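Local coordinates for protein YCGM (Escherichia coli, PDB 1NR9) that is of unknown function but belongs to the fumarylacetoacetate hydrolase family and holds a magnesium ion between acidic side chains, at residues E74-I79 with G99-L104; A52-R57 with S129-G134; H70-L75 with T192-G197; P145-L150 with Q161-D166; K20-G25 with P43-K48. All blocks are in the same frame, centred on the assembly; numbering follows the deposited sequence.

Contact 1: E74-I79 with G99-L104; sequences ELAVLI and GVALDL. With MG (magnesium ion), chain E.
Glu74, Leu75 and Ala76 pair antiparallel with Ala101, Val100 and Gly99 in the mixed sheet; the short strand axes approach to 4.5 Å, with 123° between their N-to-C directions, so the pair is strongly twisted. Two reciprocal pairs of backbone hydrogen bonds fix the register: one joins Glu74 to Ala101, the other Ala76 to Gly99, with Ala76 N 2.8 Å from Gly99 O. Leu75 and Val100 form the non-hydrogen-bonded pair between them, and Val100 CA directs a C-H at Glu74 O, 3.5 Å away. On the face shared by Glu74, Ala76 and Ala101, the methyls Ala76 CB and Ala101 CB meet at 4.4 Å. The end of the pair brings Asp103 to the metal beside Glu74: CG lies anti to the backbone N (chi1 172°), and Asp103 OD2 reaches the magnesium ion at 2.5 Å. Glu74 OE2 lies 3.0 Å from Asp103 OD2; both are acceptors, and the carboxylate planes are 87° apart. Lys124 donates to Asp103 OD2 and Lys48 forms a salt bridge with OD1, while Gly193 N serves Glu74 OE1. Leu191 of strand 189-191 and Leu132 of strand 130-137 both pack on Ala101, whereas Val100 meets Val209 and Phe211 of strand 206-211.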
# COMPACT_ATOMS: atom_id res chain seq x y z
N GLU A 74 6.23 -7.70 -16.06
CA GLU A 74 5.22 -6.71 -16.40
C GLU A 74 5.86 -5.40 -16.87
O GLU A 74 7.01 -5.09 -16.54
CB GLU A 74 4.32 -6.42 -15.17
CG GLU A 74 3.68 -7.67 -14.48
CD GLU A 74 2.54 -7.32 -13.51
OE1 GLU A 74 2.12 -6.14 -13.48
OE2 GLU A 74 2.04 -8.23 -12.79
N LEU A 75 5.11 -4.65 -17.67
CA LEU A 75 5.55 -3.36 -18.16
C LEU A 75 5.31 -2.32 -17.05
O LEU A 75 4.19 -2.19 -16.54
CB LEU A 75 4.76 -2.95 -19.41
CG LEU A 75 5.18 -1.55 -19.90
CD1 LEU A 75 6.63 -1.59 -20.37
CD2 LEU A 75 4.27 -1.10 -21.02
N ALA A 76 6.36 -1.58 -16.71
CA ALA A 76 6.29 -0.57 -15.66
C ALA A 76 6.28 0.82 -16.22
O ALA A 76 7.16 1.21 -16.99
CB ALA A 76 7.48 -0.73 -14.72
N VAL A 77 5.27 1.59 -15.82
CA VAL A 77 5.12 2.97 -16.27
C VAL A 77 5.45 3.86 -15.09
O VAL A 77 4.90 3.68 -13.99
CB VAL A 77 3.68 3.25 -16.76
CG1 VAL A 77 3.58 4.65 -17.36
CG2 VAL A 77 3.26 2.20 -17.78
N LEU A 78 6.36 4.81 -15.30
CA LEU A 78 6.79 5.75 -14.27
C LEU A 78 6.04 7.08 -14.41
O LEU A 78 6.24 7.79 -15.39
CB LEU A 78 8.29 6.00 -14.40
CG LEU A 78 8.82 7.13 -13.51
CD1 LEU A 78 8.67 6.72 -12.04
CD2 LEU A 78 10.28 7.43 -13.83
N ILE A 79 5.20 7.42 -13.43
CA ILE A 79 4.45 8.68 -13.48
C ILE A 79 5.33 9.92 -13.21
O ILE A 79 6.08 9.96 -12.23
CB ILE A 79 3.27 8.67 -12.49
CG1 ILE A 79 2.10 7.83 -13.03
CG2 ILE A 79 2.74 10.08 -12.33
CD1 ILE A 79 2.41 6.41 -13.29
N GLY A 99 9.84 0.76 -18.14
CA GLY A 99 10.85 -0.21 -17.72
C GLY A 99 10.14 -1.53 -17.41
O GLY A 99 8.94 -1.66 -17.68
N VAL A 100 10.86 -2.51 -16.87
CA VAL A 100 10.25 -3.80 -16.53
C VAL A 100 10.31 -4.17 -15.07
O VAL A 100 11.26 -3.82 -14.36
CB VAL A 100 10.90 -4.98 -17.27
CG1 VAL A 100 10.33 -5.09 -18.64
CG2 VAL A 100 12.40 -4.81 -17.31
N ALA A 101 9.30 -4.91 -14.63
CA ALA A 101 9.24 -5.32 -13.24
C ALA A 101 8.76 -6.75 -13.10
O ALA A 101 8.29 -7.39 -14.05
CB ALA A 101 8.32 -4.40 -12.47
N LEU A 102 8.90 -7.25 -11.88
CA LEU A 102 8.44 -8.57 -11.54
C LEU A 102 7.45 -8.31 -10.43
O LEU A 102 7.80 -7.74 -9.40
CB LEU A 102 9.58 -9.45 -11.02
CG LEU A 102 10.61 -9.95 -12.02
CD1 LEU A 102 11.45 -11.04 -11.35
CD2 LEU A 102 9.91 -10.52 -13.25
N ASP A 103 6.20 -8.68 -10.68
CA ASP A 103 5.16 -8.52 -9.68
C ASP A 103 5.28 -9.81 -8.88
O ASP A 103 4.51 -10.75 -9.05
CB ASP A 103 3.80 -8.39 -10.38
CG ASP A 103 2.63 -8.42 -9.42
OD1 ASP A 103 2.82 -8.13 -8.21
OD2 ASP A 103 1.51 -8.71 -9.89
N LEU A 104 6.32 -9.86 -8.06
CA LEU A 104 6.59 -11.00 -7.22
C LEU A 104 5.40 -11.22 -6.30
O LEU A 104 4.94 -10.28 -5.66
CB LEU A 104 7.84 -10.74 -6.39
CG LEU A 104 9.11 -11.45 -6.85
CD1 LEU A 104 9.14 -11.60 -8.36
CD2 LEU A 104 10.31 -10.65 -6.34
MG MG E . -0.49 -9.23 -11.23
O HOH W 1 0.50 -6.93 -11.62

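Contact 2: A52-R57 with S129-G134; sequences ALCDLR and SCPLSG
Leu132 O is gripped twice, by Leu56 N at 3.0 Å and by water 2, which donates to it from 2.7 Å. The Leu56 donor stands above the carbonyl plane, 49° out of it. These bonds close one end of a parallel strand pair, in which Leu53 is matched with Cys130 and Cys54 with Pro131, the short axes 39° apart. Leu132 N binds Cys54 O at 2.7 Å; the bonds from Cys130 N to Ala52 O and from Cys54 N to Cys130 O are weak. Side chains pack on both sides of the pair. Leu53 and Leu132 lie side by side and point the same way, their CD2 methyls 3.7 Å apart. With its CG anti to the backbone N (chi1 -178°), Leu56 sends CD1 across to Pro131 CB at 3.5 Å, and Cys54 SG lies against the same proline, 3.4 Å from Pro131 CA. Ala101 packs on Leu132 from the next strand of the mixed sheet, to which Ser133 OG is also tied through Val100 N. Water 2 donates as well to Asp55 OD1, the atom that accepts Arg57 N in an Asx turn; Asp55 OD2 pairs by charge alone with Arg57 NH1, lying well out of the guanidinium plane.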
# COMPACT_ATOMS: atom_id res chain seq x y z
N ALA A 52 8.52 -2.55 -0.92
CA ALA A 52 8.61 -3.66 -1.87
C ALA A 52 9.44 -3.40 -3.14
O ALA A 52 9.69 -4.31 -3.93
CB ALA A 52 7.22 -4.12 -2.25
N LEU A 53 9.87 -2.16 -3.31
CA LEU A 53 10.66 -1.77 -4.47
C LEU A 53 12.12 -2.16 -4.30
O LEU A 53 12.66 -2.05 -3.19
CB LEU A 53 10.58 -0.25 -4.65
CG LEU A 53 9.31 0.33 -5.29
CD1 LEU A 53 9.26 1.84 -5.15
CD2 LEU A 53 9.31 -0.08 -6.75
N CYS A 54 12.77 -2.61 -5.37
CA CYS A 54 14.18 -2.96 -5.31
C CYS A 54 14.84 -3.08 -6.67
O CYS A 54 14.17 -3.32 -7.68
CB CYS A 54 14.40 -4.24 -4.52
SG CYS A 54 13.72 -5.69 -5.28
N ASP A 55 16.15 -2.90 -6.70
CA ASP A 55 16.92 -2.98 -7.93
C ASP A 55 16.87 -4.38 -8.57
O ASP A 55 17.30 -5.37 -7.97
CB ASP A 55 18.37 -2.62 -7.63
CG ASP A 55 19.10 -2.14 -8.85
OD1 ASP A 55 18.77 -2.61 -9.96
OD2 ASP A 55 20.01 -1.29 -8.70
N LEU A 56 16.35 -4.45 -9.80
CA LEU A 56 16.24 -5.73 -10.51
C LEU A 56 17.59 -6.26 -10.98
O LEU A 56 17.71 -7.43 -11.34
CB LEU A 56 15.31 -5.58 -11.73
CG LEU A 56 15.04 -6.83 -12.58
CD1 LEU A 56 14.53 -7.98 -11.70
CD2 LEU A 56 14.02 -6.50 -13.66
N ARG A 57 18.59 -5.39 -10.97
CA ARG A 57 19.92 -5.76 -11.42
C ARG A 57 20.74 -6.50 -10.38
O ARG A 57 21.71 -7.18 -10.71
CB ARG A 57 20.69 -4.52 -11.89
CG ARG A 57 20.14 -3.88 -13.15
CD ARG A 57 20.02 -2.38 -12.95
NE ARG A 57 21.32 -1.80 -12.61
CZ ARG A 57 21.49 -0.72 -11.84
NH1 ARG A 57 20.45 -0.09 -11.32
NH2 ARG A 57 22.71 -0.29 -11.60
N SER A 129 9.07 -7.12 -3.16
CA SER A 129 8.14 -7.96 -3.92
C SER A 129 7.94 -7.29 -5.27
O SER A 129 7.00 -7.61 -5.99
CB SER A 129 6.80 -8.05 -3.21
OG SER A 129 6.18 -6.78 -3.19
N CYS A 130 8.84 -6.35 -5.58
CA CYS A 130 8.77 -5.61 -6.83
C CYS A 130 10.14 -5.20 -7.37
O CYS A 130 10.51 -4.02 -7.34
CB CYS A 130 7.91 -4.37 -6.64
SG CYS A 130 7.43 -3.56 -8.18
N PRO A 131 10.94 -6.17 -7.84
CA PRO A 131 12.26 -5.82 -8.38
C PRO A 131 11.90 -4.96 -9.57
O PRO A 131 10.88 -5.20 -10.21
CB PRO A 131 12.84 -7.16 -8.80
CG PRO A 131 12.12 -8.15 -7.92
CD PRO A 131 10.72 -7.63 -7.90
N LEU A 132 12.72 -3.99 -9.91
CA LEU A 132 12.35 -3.13 -11.01
C LEU A 132 13.59 -2.70 -11.77
O LEU A 132 14.64 -2.47 -11.17
CB LEU A 132 11.63 -1.91 -10.43
CG LEU A 132 10.85 -0.89 -11.25
CD1 LEU A 132 9.70 -1.60 -11.99
CD2 LEU A 132 10.30 0.18 -10.30
N SER A 133 13.47 -2.62 -13.09
CA SER A 133 14.60 -2.21 -13.93
C SER A 133 14.67 -0.69 -13.96
O SER A 133 13.89 -0.01 -13.29
CB SER A 133 14.41 -2.74 -15.36
OG SER A 133 13.35 -2.07 -16.04
N GLY A 134 15.64 -0.17 -14.72
CA GLY A 134 15.77 1.27 -14.84
C GLY A 134 14.68 1.68 -15.80
O GLY A 134 14.01 0.82 -16.37
O HOH W 2 17.08 -1.33 -11.67

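Contact 3: H70-L75 with T192-G197; sequences HHEVEL and TGTPDG. With MG (magnesium ion), chain E.
Val73 O receives the hydroxyl of Thr194 at 2.6 Å from OG1, a polar link between the metal-bearing strand 69-79 and the loop that follows strand 189-191 in this fumarylacetoacetate hydrolase-family fold. A chi1 of -168° swings the Thr194 hydroxyl away from its own N and up to the strand, where it also bonds to Gln160 NE2. Two further hydrogen bonds reach the loop backbone. Thr192 N meets Leu75 O at 3.1 Å, and Thr192 OG1 lies 3.0 Å from that oxygen, although its proton has another acceptor within reach. Gly193 N gives its hydrogen to Glu74 OE1 at 2.9 Å, coming from above the carboxylate plane, 64° out of it. Gly193 has a positive phi (100°), a conformation that a side chain would hinder. Metal binding involves Glu72, whose extended chain brings OE2 to the magnesium ion at 2.4 Å, while OE1 forms a salt bridge with Lys124; Asp103 is the other protein ligand of the metal. Van der Waals packing accompanies this: the Glu72 and Thr194 side chains cross at about a right angle, CB to CB, with the Thr194 CG2 methyl beside the carboxylate. The apolar side chains of Val73 and Pro195 also cross at about a right angle, Val73 CG1 to Pro195 CD 3.9 Å. Water-mediated contact occurs at the Leu75 end, where water 3 sits close to Thr192 OG1 and bridges strand and loop, accepting from Leu75 N at 2.9 Å and donating to Gly193 O at 2.8 Å.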
# COMPACT_ATOMS: atom_id res chain seq x y z
N HIS A 70 6.00 -16.65 -6.90
CA HIS A 70 5.88 -16.59 -8.35
C HIS A 70 6.41 -15.31 -8.99
O HIS A 70 6.52 -14.27 -8.33
CB HIS A 70 4.44 -16.80 -8.79
CG HIS A 70 3.99 -18.22 -8.68
ND1 HIS A 70 2.85 -18.69 -9.29
CD2 HIS A 70 4.51 -19.27 -8.00
CE1 HIS A 70 2.68 -19.96 -8.99
NE2 HIS A 70 3.68 -20.34 -8.21
N HIS A 71 6.74 -15.40 -10.27
CA HIS A 71 7.25 -14.25 -11.01
C HIS A 71 6.20 -13.81 -12.03
O HIS A 71 5.49 -14.63 -12.60
CB HIS A 71 8.55 -14.62 -11.74
CG HIS A 71 8.41 -15.79 -12.66
ND1 HIS A 71 8.84 -17.06 -12.32
CD2 HIS A 71 7.83 -15.90 -13.89
CE1 HIS A 71 8.53 -17.90 -13.29
NE2 HIS A 71 7.92 -17.22 -14.25
N GLU A 72 6.09 -12.50 -12.22
CA GLU A 72 5.17 -11.95 -13.19
C GLU A 72 5.91 -10.82 -13.87
O GLU A 72 6.08 -9.76 -13.28
CB GLU A 72 3.92 -11.37 -12.51
CG GLU A 72 2.97 -12.36 -11.85
CD GLU A 72 1.66 -11.71 -11.42
OE1 GLU A 72 0.80 -12.40 -10.83
OE2 GLU A 72 1.49 -10.49 -11.67
N VAL A 73 6.40 -11.04 -15.08
CA VAL A 73 7.09 -9.96 -15.77
C VAL A 73 5.97 -9.00 -16.18
O VAL A 73 4.89 -9.44 -16.57
CB VAL A 73 7.86 -10.44 -17.03
CG1 VAL A 73 6.90 -10.97 -18.07
CG2 VAL A 73 8.70 -9.28 -17.60
N GLU A 74 6.23 -7.70 -16.06
CA GLU A 74 5.22 -6.71 -16.40
C GLU A 74 5.86 -5.40 -16.87
O GLU A 74 7.01 -5.09 -16.54
CB GLU A 74 4.32 -6.42 -15.17
CG GLU A 74 3.68 -7.67 -14.48
CD GLU A 74 2.54 -7.32 -13.51
OE1 GLU A 74 2.12 -6.14 -13.48
OE2 GLU A 74 2.04 -8.23 -12.79
N LEU A 75 5.11 -4.65 -17.67
CA LEU A 75 5.55 -3.36 -18.16
C LEU A 75 5.31 -2.32 -17.05
O LEU A 75 4.19 -2.19 -16.54
CB LEU A 75 4.76 -2.95 -19.41
CG LEU A 75 5.18 -1.55 -19.90
CD1 LEU A 75 6.63 -1.59 -20.37
CD2 LEU A 75 4.27 -1.10 -21.02
N THR A 192 1.47 -2.87 -15.25
CA THR A 192 0.34 -3.11 -16.12
C THR A 192 -0.12 -4.54 -16.38
O THR A 192 -0.76 -4.80 -17.39
CB THR A 192 0.59 -2.45 -17.47
OG1 THR A 192 1.73 -3.05 -18.10
CG2 THR A 192 0.86 -0.97 -17.29
N GLY A 193 0.17 -5.48 -15.48
CA GLY A 193 -0.28 -6.84 -15.70
C GLY A 193 0.78 -7.75 -16.27
O GLY A 193 1.84 -7.28 -16.68
N THR A 194 0.52 -9.05 -16.30
CA THR A 194 1.52 -9.97 -16.82
C THR A 194 0.94 -10.92 -17.84
O THR A 194 -0.25 -11.24 -17.81
CB THR A 194 2.14 -10.83 -15.68
OG1 THR A 194 3.30 -11.52 -16.18
CG2 THR A 194 1.14 -11.87 -15.20
N PRO A 195 1.77 -11.39 -18.78
CA PRO A 195 1.29 -12.32 -19.79
C PRO A 195 1.13 -13.70 -19.16
O PRO A 195 1.34 -13.88 -17.95
CB PRO A 195 2.40 -12.31 -20.84
CG PRO A 195 3.12 -11.00 -20.60
CD PRO A 195 3.13 -10.91 -19.10
N ASP A 196 0.74 -14.67 -19.99
CA ASP A 196 0.54 -16.04 -19.55
C ASP A 196 1.92 -16.66 -19.26
O ASP A 196 2.93 -16.20 -19.81
CB ASP A 196 -0.16 -16.82 -20.67
CG ASP A 196 -0.67 -18.17 -20.22
OD1 ASP A 196 0.15 -19.02 -19.82
OD2 ASP A 196 -1.90 -18.39 -20.28
N GLY A 197 1.96 -17.67 -18.39
CA GLY A 197 3.21 -18.32 -18.07
C GLY A 197 3.81 -18.07 -16.69
O GLY A 197 4.95 -18.45 -16.43
MG MG E . -0.49 -9.23 -11.23
O HOH W 3 2.55 -5.45 -18.70
O HOH W 1 0.50 -6.93 -11.62

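Contact 4: P145-L150 with Q161-D166; sequences PQNTTL and QGTTAD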
# COMPACT_ATOMS: atom_id res chain seq x y z
N PRO A 145 4.78 1.54 -26.83
CA PRO A 145 4.57 0.91 -25.53
C PRO A 145 3.40 -0.05 -25.59
O PRO A 145 3.48 -1.17 -25.10
CB PRO A 145 4.30 2.10 -24.63
CG PRO A 145 5.15 3.17 -25.22
CD PRO A 145 4.91 3.01 -26.70
N GLN A 146 2.31 0.38 -26.23
CA GLN A 146 1.12 -0.46 -26.31
C GLN A 146 1.32 -1.70 -27.16
O GLN A 146 0.45 -2.57 -27.23
CB GLN A 146 -0.06 0.33 -26.86
CG GLN A 146 -1.38 -0.37 -26.58
CD GLN A 146 -1.62 -0.55 -25.09
OE1 GLN A 146 -1.87 0.42 -24.36
NE2 GLN A 146 -1.54 -1.80 -24.62
N ASN A 147 2.49 -1.78 -27.80
CA ASN A 147 2.82 -2.93 -28.63
C ASN A 147 4.29 -3.29 -28.45
O ASN A 147 5.07 -3.34 -29.40
CB ASN A 147 2.50 -2.64 -30.09
CG ASN A 147 2.62 -3.87 -30.97
OD1 ASN A 147 2.19 -4.97 -30.59
ND2 ASN A 147 3.21 -3.69 -32.15
N THR A 148 4.63 -3.55 -27.19
CA THR A 148 5.98 -3.89 -26.78
C THR A 148 6.08 -5.35 -26.33
O THR A 148 5.13 -5.92 -25.77
CB THR A 148 6.45 -2.95 -25.64
OG1 THR A 148 6.85 -1.70 -26.20
CG2 THR A 148 7.61 -3.55 -24.86
N THR A 149 7.24 -5.94 -26.58
CA THR A 149 7.54 -7.33 -26.24
C THR A 149 7.99 -7.52 -24.79
O THR A 149 8.86 -6.81 -24.31
CB THR A 149 8.64 -7.87 -27.19
OG1 THR A 149 8.01 -8.48 -28.32
CG2 THR A 149 9.56 -8.87 -26.48
N LEU A 150 7.38 -8.49 -24.11
CA LEU A 150 7.71 -8.81 -22.71
C LEU A 150 8.07 -10.28 -22.58
O LEU A 150 7.31 -11.16 -23.00
CB LEU A 150 6.54 -8.51 -21.78
CG LEU A 150 6.11 -7.06 -21.57
CD1 LEU A 150 4.90 -7.02 -20.65
CD2 LEU A 150 7.28 -6.25 -20.97
N GLN A 161 6.20 -14.96 -22.43
CA GLN A 161 6.40 -14.30 -23.71
C GLN A 161 5.04 -13.75 -24.11
O GLN A 161 4.04 -14.46 -24.03
CB GLN A 161 6.89 -15.30 -24.75
CG GLN A 161 6.64 -14.90 -26.19
CD GLN A 161 7.32 -13.60 -26.57
OE1 GLN A 161 8.54 -13.46 -26.44
NE2 GLN A 161 6.54 -12.63 -27.04
N GLY A 162 5.01 -12.49 -24.52
CA GLY A 162 3.77 -11.86 -24.92
C GLY A 162 4.08 -10.46 -25.40
O GLY A 162 5.24 -10.05 -25.41
N THR A 163 3.05 -9.72 -25.81
CA THR A 163 3.21 -8.35 -26.28
C THR A 163 2.23 -7.44 -25.54
O THR A 163 1.20 -7.89 -25.01
CB THR A 163 2.95 -8.23 -27.80
OG1 THR A 163 3.16 -6.88 -28.23
CG2 THR A 163 1.53 -8.63 -28.12
N THR A 164 2.53 -6.15 -25.51
CA THR A 164 1.67 -5.20 -24.83
C THR A 164 0.30 -5.08 -25.49
O THR A 164 -0.66 -4.62 -24.88
CB THR A 164 2.33 -3.85 -24.79
OG1 THR A 164 3.67 -4.02 -24.32
CG2 THR A 164 1.59 -2.93 -23.86
N ALA A 165 0.22 -5.49 -26.75
CA ALA A 165 -1.03 -5.43 -27.47
C ALA A 165 -2.08 -6.38 -26.89
O ALA A 165 -3.28 -6.22 -27.14
CB ALA A 165 -0.79 -5.74 -28.95
N ASP A 166 -1.65 -7.37 -26.11
CA ASP A 166 -2.58 -8.34 -25.52
C ASP A 166 -3.19 -7.89 -24.19
O ASP A 166 -3.84 -8.68 -23.50
CB ASP A 166 -1.91 -9.70 -25.32
CG ASP A 166 -1.42 -10.31 -26.61
OD1 ASP A 166 -2.20 -10.33 -27.59
OD2 ASP A 166 -0.27 -10.79 -26.64
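Gln161 leads into the beta hairpin of strands 149-154 and 157-163 with a C-H...O contact, its CA 3.3 Å from Leu150 O. Gly162 then pairs with Leu150, and two backbone hydrogen bonds close the pair. Gly162 N meets Leu150 O at 3.1 Å, and Leu150 N meets Gly162 O at 3.0 Å with an essentially straight N-H...O angle of 179°. Thr163 comes next, opposite Thr149 as a non-hydrogen-bonded pair. Its hydroxyl makes weak hydrogen bonds across the contact, 3.2 Å from OG1 to Asn147 OD1 and slightly longer to Thr148 O, and its one proton cannot be assigned between them. At Thr164 the strand gives way to a 3-10 segment, and here the grip is firmer, because Thr148 O accepts from both its backbone and its side chain: Thr164 N lies 2.6 Å and Thr164 OG1 2.8 Å from Thr148 O. The side chains of Thr148 and Thr164 run alongside each other, pointing the same way; Thr148 OG1 itself is held by Asp212 and by Asp144 O. Thr164 O is met by Gln146 NE2 at 3.0 Å. Gln146 reaches it by a bend at chi2 (60°), and the acceptor lies close to the amide plane, although the donor stands above the carbonyl plane of Thr164. The other end of that amide, Gln146 OE1, accepts Ile171 N. Ala165 then lays its methyl against Asn147, CB to OD1 3.5 Å, and Asp166 N turns back to bond Thr163 O.

Contact 5: K20-G25 with P43-K48; sequences KVVCVG and PVLFIK
Phe46 sets CG between its backbone N and carbonyl carbon (chi1 68°), which turns the ring so that one face meets Cys23 CB; Cys23 SG, anti to its own carbonyl carbon, then sits obliquely to the ring. Cys23 CB is 3.5 Å from the Phe46 ring centroid and 24° off the normal, a CH-pi contact offset toward the rim, while Cys23 SG is 4.4 Å from the same centroid. Gly25 CA comes to the ring edge, near its plane, 4.4 Å from Phe46 CE2. The backbones form an antiparallel strand pair of the mixed sheet, their short axes 147° apart in direction. Val21 and Lys48 are bonded in both directions, with Lys48 N 2.8 Å from Val21 O, as are Cys23 and Phe46. Gly25 N extends the ladder to Val44 O at 2.7 Å. On the other face, Val22 CG1 packs against Leu45 CG at 4.5 Å, and Tyr177 of helix 171-178 lies on Leu45. Lys48 CB lies by Val21 CB, and the chain leads NZ away from strand 21-24 to Lys124 O, Ser129 O and Leu104 O. Phe46 packs beside Asp103, close to the magnesium ion. Glu121 of the second subunit accepts Ile47 N and packs on Phe46; Lys122 of that subunit donates to Pro43 O.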
# COMPACT_ATOMS: atom_id res chain seq x y z
N LYS A 20 4.77 4.69 -4.05
CA LYS A 20 3.96 3.50 -4.20
C LYS A 20 3.93 2.95 -5.61
O LYS A 20 4.37 3.60 -6.56
CB LYS A 20 2.52 3.78 -3.75
CG LYS A 20 1.78 4.78 -4.60
CD LYS A 20 0.30 4.79 -4.22
CE LYS A 20 -0.47 5.85 -5.00
NZ LYS A 20 0.03 7.22 -4.68
N VAL A 21 3.42 1.74 -5.72
CA VAL A 21 3.29 1.07 -7.01
C VAL A 21 1.85 0.57 -7.09
O VAL A 21 1.41 -0.22 -6.24
CB VAL A 21 4.27 -0.12 -7.11
CG1 VAL A 21 4.37 -0.60 -8.55
CG2 VAL A 21 5.63 0.29 -6.58
N VAL A 22 1.11 1.04 -8.08
CA VAL A 22 -0.28 0.61 -8.23
C VAL A 22 -0.27 -0.51 -9.25
O VAL A 22 0.38 -0.39 -10.29
CB VAL A 22 -1.19 1.77 -8.70
CG1 VAL A 22 -2.66 1.30 -8.70
CG2 VAL A 22 -1.02 2.97 -7.76
N CYS A 23 -0.97 -1.59 -8.96
CA CYS A 23 -0.96 -2.73 -9.87
C CYS A 23 -2.33 -3.23 -10.28
O CYS A 23 -3.31 -3.11 -9.53
CB CYS A 23 -0.18 -3.88 -9.24
SG CYS A 23 1.43 -3.43 -8.56
N VAL A 24 -2.38 -3.80 -11.48
CA VAL A 24 -3.62 -4.36 -12.00
C VAL A 24 -3.64 -5.86 -11.71
O VAL A 24 -2.59 -6.49 -11.66
CB VAL A 24 -3.72 -4.13 -13.54
CG1 VAL A 24 -2.49 -4.69 -14.24
CG2 VAL A 24 -5.00 -4.77 -14.08
N GLY A 25 -4.83 -6.41 -11.48
CA GLY A 25 -4.92 -7.84 -11.23
C GLY A 25 -4.54 -8.53 -12.53
O GLY A 25 -3.38 -8.48 -12.95
N PRO A 43 -11.00 -3.13 -13.87
CA PRO A 43 -9.67 -3.58 -13.46
C PRO A 43 -9.55 -3.86 -11.96
O PRO A 43 -10.02 -3.07 -11.14
CB PRO A 43 -8.77 -2.41 -13.88
CG PRO A 43 -9.45 -1.90 -15.11
CD PRO A 43 -10.91 -1.91 -14.70
N VAL A 44 -8.94 -4.99 -11.62
CA VAL A 44 -8.69 -5.35 -10.22
C VAL A 44 -7.45 -4.53 -9.85
O VAL A 44 -6.49 -4.46 -10.61
CB VAL A 44 -8.39 -6.85 -10.08
CG1 VAL A 44 -8.01 -7.17 -8.64
CG2 VAL A 44 -9.60 -7.67 -10.49
N LEU A 45 -7.48 -3.90 -8.67
CA LEU A 45 -6.39 -3.03 -8.21
C LEU A 45 -5.85 -3.32 -6.82
O LEU A 45 -6.62 -3.50 -5.87
CB LEU A 45 -6.87 -1.57 -8.24
CG LEU A 45 -6.60 -0.69 -9.45
CD1 LEU A 45 -6.64 -1.51 -10.74
CD2 LEU A 45 -7.62 0.44 -9.47
N PHE A 46 -4.53 -3.34 -6.71
CA PHE A 46 -3.85 -3.54 -5.42
C PHE A 46 -2.57 -2.71 -5.45
O PHE A 46 -2.10 -2.31 -6.52
CB PHE A 46 -3.56 -5.03 -5.18
CG PHE A 46 -2.54 -5.62 -6.11
CD1 PHE A 46 -1.19 -5.57 -5.80
CD2 PHE A 46 -2.93 -6.23 -7.29
CE1 PHE A 46 -0.24 -6.13 -6.65
CE2 PHE A 46 -2.00 -6.79 -8.15
CZ PHE A 46 -0.64 -6.74 -7.83
N ILE A 47 -1.99 -2.43 -4.27
CA ILE A 47 -0.79 -1.60 -4.22
C ILE A 47 0.43 -2.13 -3.45
O ILE A 47 0.31 -2.62 -2.33
CB ILE A 47 -1.11 -0.22 -3.62
CG1 ILE A 47 -2.36 0.36 -4.27
CG2 ILE A 47 0.08 0.71 -3.80
CD1 ILE A 47 -2.86 1.66 -3.62
N LYS A 48 1.60 -2.02 -4.07
CA LYS A 48 2.83 -2.44 -3.42
C LYS A 48 3.46 -1.18 -2.78
O LYS A 48 3.54 -0.12 -3.40
CB LYS A 48 3.79 -3.05 -4.45
CG LYS A 48 3.39 -4.41 -4.97
CD LYS A 48 4.41 -4.90 -5.97
CE LYS A 48 4.02 -6.25 -6.57
NZ LYS A 48 4.19 -7.40 -5.63

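How the contacts relate
Contacts 1, 2, 3 and 5 all reach the same mixed sheet, while contact 4 belongs to the separate four-stranded antiparallel sheet. Along the chain contact 5 closes first, within residues 20-48; contact 2 then spans contact 1, and contact 3, starting on the strand used by contact 1, spans contact 4. Contacts 1 and 3 share Glu74 and Leu75, have centres about 9 Å apart, and each supplies one carboxylate ligand of the magnesium ion. Contact 5 adds Lys48, whose NZ joins contacts 1 and 2 to it. Contact 4 lies about 20 Å from contact 2, centre to centre, but Leu150 packs on Leu75 and Val100, so the two sheets meet on the Leu75 and Val100 face of the strand pair, opposite the one carrying Glu74.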